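Local coordinates for protein methyltransferase (Thermus thermophilus, PDB 1WS6) that probably transfers methyl groups from S-adenosylmethionine to a substrate that is likely an RNA, at residues Gly7-Val12 with Ala59-Trp64; Phe115-Tyr120 with Val144-Lys149. All coordinates share one frame; numbering follows the deposited sequence.

In the fold
Both contacts lie in a single-chain methyltransferase built round a Rossmann-like sheet, on opposite sides of the chain's centre. Their own centres are 21 Å apart, and their nearest atoms remain about 8 Å from each other. Contact 1 ties the loop between strands 2-3 and 13-14 to the C-terminal end of helix 54-61. The glycine-rich turn that leads into this helix from strand 44-48 fits the Rossmann-type pattern and probably helps bind the cofactor. Contact 2 pairs the C-terminal ends of strands 111-116 and 141-148, the former beside strand 44-48, and includes a PPY turn. Contact 2 is thus probably nearer the active site, while contact 1 fixes the far end of the helix.

Contact 1. Residues Gly7-Val12 with Ala59-Trp64; sequences GKARGV and AASEGW
Ser61, the last helical residue of helix 54-61, turns its OG anti to the backbone N (chi1 178°), which carries the hydroxyl to Ala9 N in the loop between strands 2-3 and 13-14. Independently of that torsion, the carbonyl of Ser61 at the helix end faces Lys8 N and accepts a bent hydrogen bond (Lys8 N to Ser61 O 2.8 Å, 136° at the hydrogen), the donor lying somewhat off the carbonyl plane. Ala9 N reaches Ser61 OG at 2.8 Å and more directly, at 162°. That hydroxyl is also hydrogen-bonded to the carbonyl of Gly6, so it accepts from one backbone group of the loop and donates to another. Ala9 CB lies alongside, 3.5 Å from Ser61 OG. Gly7 comes so close that its CA makes a CH...O contact with Ser61 O at 3.0 Å; any side chain at Gly7 would collide with that oxygen. Lys8, bent at its third torsion, passes the same carbonyl with CE at 4.1 Å from Ser61 O. Just past the helix, Glu62 sets CG 4.1 Å from Gly7 N, while its carboxylate forms a salt bridge with Arg36. Gly63 is the C-prime residue of the Schellman motif that ends the helix. An alanine in place of Ser61 would probably leave Ala9 N and the Gly6 carbonyl without their shared partner, the loop then being held here by the Lys8 bond and less firmly fixed. One carbonyl and one hydroxyl thus serve three backbone groups of an irregular loop, joining it to the helix end mainly through polar bonds.

Contact 2. Residues Phe115-Tyr120 with Val144-Lys149; sequences FMAPPY and VLQHPK
Met116 N donates a hydrogen bond to Val144 O (2.9 Å, 160° at the hydrogen), and Gln146 N in turn reaches Met116 O at 2.9 Å and almost straight, at 175°. This alternation joins strands 111-116 and 141-148 in parallel. Phe115 and Val144 share one face of the sheet, where Phe115 CD2 meets Val144 CG1 at 3.8 Å; Met116, a selenomethionine, and Leu145 share the other, and both touch Phe128 of helix 126-134. The Gln146 side chain leaves with CG anti to the backbone N (chi1 177°) and stays extended, which carries its amide past Ala117 CB. There NE2 sits in the plane of the Phe115 ring at its edge, 3.6 Å from Phe115 CZ, while Gln146 OE1 accepts a weak hydrogen bond from Tyr120 OH. The Tyr120 hydroxyl has a second weak partner in Asn164. Pro148 CD stands over the centre of the Tyr120 ring, 3.5 Å from its centroid, in a CH-pi contact. Ala117-Tyr120 resembles the (D/N)PPY motif IV that follows the fourth strand in many class I N-methyltransferases; Ala117 lacks the polar side chain of its first residue, but by analogy the turn probably borders the active site.

Contact 1. Residues Gly7-Val12 with Ala59-Trp64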
loop_
_atom_site.group_PDB
_atom_site.type_symbol
_atom_site.label_atom_id
_atom_site.label_comp_id
_atom_site.label_asym_id
_atom_site.label_seq_id
_atom_site.Cartn_x
_atom_site.Cartn_y
_atom_site.Cartn_z
ATOM N N GLY A 7 4.444 -2.708 15.287
ATOM C CA GLY A 7 3.536 -3.833 15.370
ATOM C C GLY A 7 4.193 -5.175 15.637
ATOM O O GLY A 7 5.374 -5.245 15.969
ATOM N N LYS A 8 3.415 -6.242 15.475
ATOM C CA LYS A 8 3.868 -7.603 15.723
ATOM C C LYS A 8 5.170 -8.058 15.069
ATOM O O LYS A 8 5.848 -8.941 15.599
ATOM C CB LYS A 8 2.746 -8.585 15.365
ATOM C CG LYS A 8 1.644 -8.640 16.418
ATOM C CD LYS A 8 0.403 -9.394 15.945
ATOM C CE LYS A 8 -0.408 -8.560 14.954
ATOM N NZ LYS A 8 -1.663 -9.238 14.508
ATOM N N ALA A 9 5.528 -7.465 13.932
ATOM C CA ALA A 9 6.753 -7.853 13.236
ATOM C C ALA A 9 7.842 -6.775 13.265
ATOM O O ALA A 9 8.784 -6.804 12.471
ATOM C CB ALA A 9 6.427 -8.229 11.794
ATOM N N ARG A 10 7.715 -5.838 14.199
ATOM C CA ARG A 10 8.672 -4.745 14.364
ATOM C C ARG A 10 10.131 -5.185 14.307
ATOM O O ARG A 10 10.561 -6.055 15.068
ATOM C CB ARG A 10 8.404 -4.049 15.694
ATOM C CG ARG A 10 9.366 -2.935 16.067
ATOM C CD ARG A 10 8.849 -2.245 17.315
ATOM N NE ARG A 10 9.646 -1.097 17.734
ATOM C CZ ARG A 10 10.758 -1.178 18.454
ATOM N NH1 ARG A 10 11.222 -2.361 18.844
ATOM N NH2 ARG A 10 11.403 -0.070 18.793
ATOM N N GLY A 11 10.886 -4.587 13.392
ATOM C CA GLY A 11 12.296 -4.902 13.268
ATOM C C GLY A 11 12.695 -5.950 12.246
ATOM O O GLY A 11 13.853 -5.997 11.840
ATOM N N VAL A 12 11.760 -6.791 11.823
ATOM C CA VAL A 12 12.077 -7.840 10.853
ATOM C C VAL A 12 12.488 -7.315 9.475
ATOM O O VAL A 12 11.805 -6.477 8.879
ATOM C CB VAL A 12 10.883 -8.815 10.679
ATOM C CG1 VAL A 12 11.146 -9.764 9.521
ATOM C CG2 VAL A 12 10.675 -9.606 11.963
ATOM N N ALA A 59 1.283 -2.712 7.392
ATOM C CA ALA A 59 -0.108 -2.614 7.820
ATOM C C ALA A 59 -0.497 -3.883 8.576
ATOM O O ALA A 59 -1.108 -3.817 9.643
ATOM C CB ALA A 59 -1.031 -2.420 6.606
ATOM N N ALA A 60 -0.138 -5.035 8.020
ATOM C CA ALA A 60 -0.458 -6.304 8.650
ATOM C C ALA A 60 0.159 -6.365 10.032
ATOM O O ALA A 60 -0.491 -6.759 10.996
ATOM C CB ALA A 60 0.053 -7.448 7.807
ATOM N N SER A 61 1.417 -5.961 10.130
ATOM C CA SER A 61 2.119 -5.982 11.398
ATOM C C SER A 61 1.466 -5.061 12.408
ATOM O O SER A 61 1.596 -5.257 13.613
ATOM C CB SER A 61 3.576 -5.559 11.208
ATOM O OG SER A 61 4.258 -5.525 12.450
ATOM N N GLU A 62 0.757 -4.054 11.919
ATOM C CA GLU A 62 0.139 -3.110 12.826
ATOM C C GLU A 62 -1.324 -3.367 13.118
ATOM O O GLU A 62 -2.015 -2.497 13.634
ATOM C CB GLU A 62 0.359 -1.678 12.323
ATOM C CG GLU A 62 1.796 -1.217 12.541
ATOM C CD GLU A 62 2.051 0.217 12.120
ATOM O OE1 GLU A 62 1.225 1.107 12.430
ATOM O OE2 GLU A 62 3.104 0.454 11.492
ATOM N N GLY A 63 -1.787 -4.569 12.800
ATOM C CA GLY A 63 -3.165 -4.919 13.086
ATOM C C GLY A 63 -4.194 -4.772 11.984
ATOM O O GLY A 63 -5.381 -4.988 12.225
ATOM N N TRP A 64 -3.768 -4.396 10.784
ATOM C CA TRP A 64 -4.703 -4.263 9.669
ATOM C C TRP A 64 -4.892 -5.615 9.005
ATOM O O TRP A 64 -4.025 -6.479 9.102
ATOM C CB TRP A 64 -4.164 -3.305 8.612
ATOM C CG TRP A 64 -4.077 -1.901 9.054
ATOM C CD1 TRP A 64 -3.073 -1.322 9.771
ATOM C CD2 TRP A 64 -5.066 -0.896 8.855
ATOM N NE1 TRP A 64 -3.380 -0.004 10.032
ATOM C CE2 TRP A 64 -4.603 0.277 9.480
ATOM C CE3 TRP A 64 -6.305 -0.873 8.214
ATOM C CZ2 TRP A 64 -5.338 1.457 9.482
ATOM C CZ3 TRP A 64 -7.030 0.294 8.217
ATOM C CH2 TRP A 64 -6.548 1.444 8.846
#

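Contact 2. Residues Phe115-Tyr120 with Val144-Lys149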
loop_
_atom_site.group_PDB
_atom_site.type_symbol
_atom_site.label_atom_id
_atom_site.label_comp_id
_atom_site.label_asym_id
_atom_site.label_seq_id
_atom_site.Cartn_x
_atom_site.Cartn_y
_atom_site.Cartn_z
ATOM N N PHE A 115 -3.736 1.996 -0.162
ATOM C CA PHE A 115 -2.464 2.653 -0.440
ATOM C C PHE A 115 -1.889 2.178 -1.760
ATOM O O PHE A 115 -1.792 0.976 -2.013
ATOM C CB PHE A 115 -1.458 2.365 0.681
ATOM C CG PHE A 115 -0.045 2.799 0.363
ATOM C CD1 PHE A 115 0.794 1.995 -0.408
ATOM C CD2 PHE A 115 0.440 4.016 0.816
ATOM C CE1 PHE A 115 2.097 2.401 -0.720
ATOM C CE2 PHE A 115 1.739 4.432 0.510
ATOM C CZ PHE A 115 2.569 3.624 -0.260
HETATM N N MSE A 116 -1.483 3.124 -2.595
HETATM C CA MSE A 116 -0.915 2.779 -3.881
HETATM C C MSE A 116 0.382 3.526 -4.189
HETATM O O MSE A 116 0.410 4.753 -4.251
HETATM C CB MSE A 116 -1.946 3.040 -4.975
HETATM C CG MSE A 116 -1.439 2.813 -6.374
HETATM SE SE MSE A 116 -2.871 2.875 -7.670
HETATM C CE MSE A 116 -3.227 1.000 -7.709
ATOM N N ALA A 117 1.458 2.772 -4.372
ATOM C CA ALA A 117 2.755 3.343 -4.699
ATOM C C ALA A 117 3.312 2.599 -5.914
ATOM O O ALA A 117 4.259 1.816 -5.812
ATOM C CB ALA A 117 3.704 3.214 -3.510
ATOM N N PRO A 118 2.716 2.833 -7.086
ATOM C CA PRO A 118 3.164 2.175 -8.312
ATOM C C PRO A 118 4.486 2.737 -8.819
ATOM O O PRO A 118 4.891 3.830 -8.433
ATOM C CB PRO A 118 2.011 2.431 -9.276
ATOM C CG PRO A 118 1.506 3.763 -8.853
ATOM C CD PRO A 118 1.571 3.726 -7.344
ATOM N N PRO A 119 5.191 1.978 -9.671
ATOM C CA PRO A 119 6.465 2.470 -10.198
ATOM C C PRO A 119 6.248 3.743 -11.009
ATOM O O PRO A 119 5.453 3.768 -11.942
ATOM C CB PRO A 119 6.973 1.295 -11.032
ATOM C CG PRO A 119 5.732 0.585 -11.430
ATOM C CD PRO A 119 4.905 0.623 -10.171
ATOM N N TYR A 120 6.965 4.791 -10.623
ATOM C CA TYR A 120 6.886 6.117 -11.234
ATOM C C TYR A 120 6.957 6.205 -12.758
ATOM O O TYR A 120 6.644 7.252 -13.335
ATOM C CB TYR A 120 7.966 7.010 -10.620
ATOM C CG TYR A 120 7.778 7.194 -9.135
ATOM C CD1 TYR A 120 8.736 7.832 -8.358
ATOM C CD2 TYR A 120 6.623 6.735 -8.509
ATOM C CE1 TYR A 120 8.541 8.006 -6.989
ATOM C CE2 TYR A 120 6.423 6.903 -7.155
ATOM C CZ TYR A 120 7.380 7.538 -6.397
ATOM O OH TYR A 120 7.161 7.698 -5.046
ATOM N N VAL A 144 -4.679 6.555 -0.430
ATOM C CA VAL A 144 -3.395 7.210 -0.280
ATOM C C VAL A 144 -2.572 6.916 -1.517
ATOM O O VAL A 144 -2.356 5.757 -1.869
ATOM C CB VAL A 144 -2.642 6.697 0.951
ATOM C CG1 VAL A 144 -1.291 7.396 1.049
ATOM C CG2 VAL A 144 -3.479 6.937 2.208
ATOM N N LEU A 145 -2.101 7.969 -2.165
ATOM C CA LEU A 145 -1.329 7.812 -3.383
ATOM C C LEU A 145 0.099 8.340 -3.203
ATOM O O LEU A 145 0.284 9.478 -2.776
ATOM C CB LEU A 145 -2.057 8.567 -4.505
ATOM C CG LEU A 145 -3.600 8.466 -4.394
ATOM C CD1 LEU A 145 -4.296 9.422 -5.362
ATOM C CD2 LEU A 145 -4.039 7.036 -4.667
ATOM N N GLN A 146 1.106 7.512 -3.487
ATOM C CA GLN A 146 2.495 7.961 -3.373
ATOM C C GLN A 146 2.984 8.249 -4.780
ATOM O O GLN A 146 2.685 7.504 -5.703
ATOM C CB GLN A 146 3.396 6.902 -2.730
ATOM C CG GLN A 146 4.859 7.343 -2.668
ATOM C CD GLN A 146 5.804 6.268 -2.139
ATOM O OE1 GLN A 146 6.862 6.013 -2.724
ATOM N NE2 GLN A 146 5.435 5.646 -1.020
ATOM N N HIS A 147 3.748 9.321 -4.945
ATOM C CA HIS A 147 4.228 9.708 -6.263
ATOM C C HIS A 147 5.321 10.766 -6.157
ATOM O O HIS A 147 5.603 11.280 -5.077
ATOM C CB HIS A 147 3.058 10.293 -7.039
ATOM C CG HIS A 147 2.369 11.409 -6.312
ATOM N ND1 HIS A 147 2.925 12.662 -6.171
ATOM C CD2 HIS A 147 1.192 11.446 -5.644
ATOM C CE1 HIS A 147 2.122 13.421 -5.449
ATOM N NE2 HIS A 147 1.063 12.706 -5.114
ATOM N N PRO A 148 5.965 11.100 -7.283
ATOM C CA PRO A 148 7.008 12.128 -7.182
ATOM C C PRO A 148 6.356 13.462 -6.834
ATOM O O PRO A 148 5.297 13.799 -7.366
ATOM C CB PRO A 148 7.659 12.108 -8.568
ATOM C CG PRO A 148 6.628 11.461 -9.461
ATOM C CD PRO A 148 5.997 10.422 -8.589
ATOM N N LYS A 149 6.980 14.213 -5.929
ATOM C CA LYS A 149 6.436 15.491 -5.481
ATOM C C LYS A 149 6.024 16.460 -6.593
ATOM O O LYS A 149 5.178 17.330 -6.381
ATOM C CB LYS A 149 7.426 16.182 -4.533
ATOM C CG LYS A 149 8.552 16.959 -5.215
ATOM C CD LYS A 149 9.486 17.579 -4.174
ATOM C CE LYS A 149 10.196 18.828 -4.697
ATOM N NZ LYS A 149 10.983 18.602 -5.935
#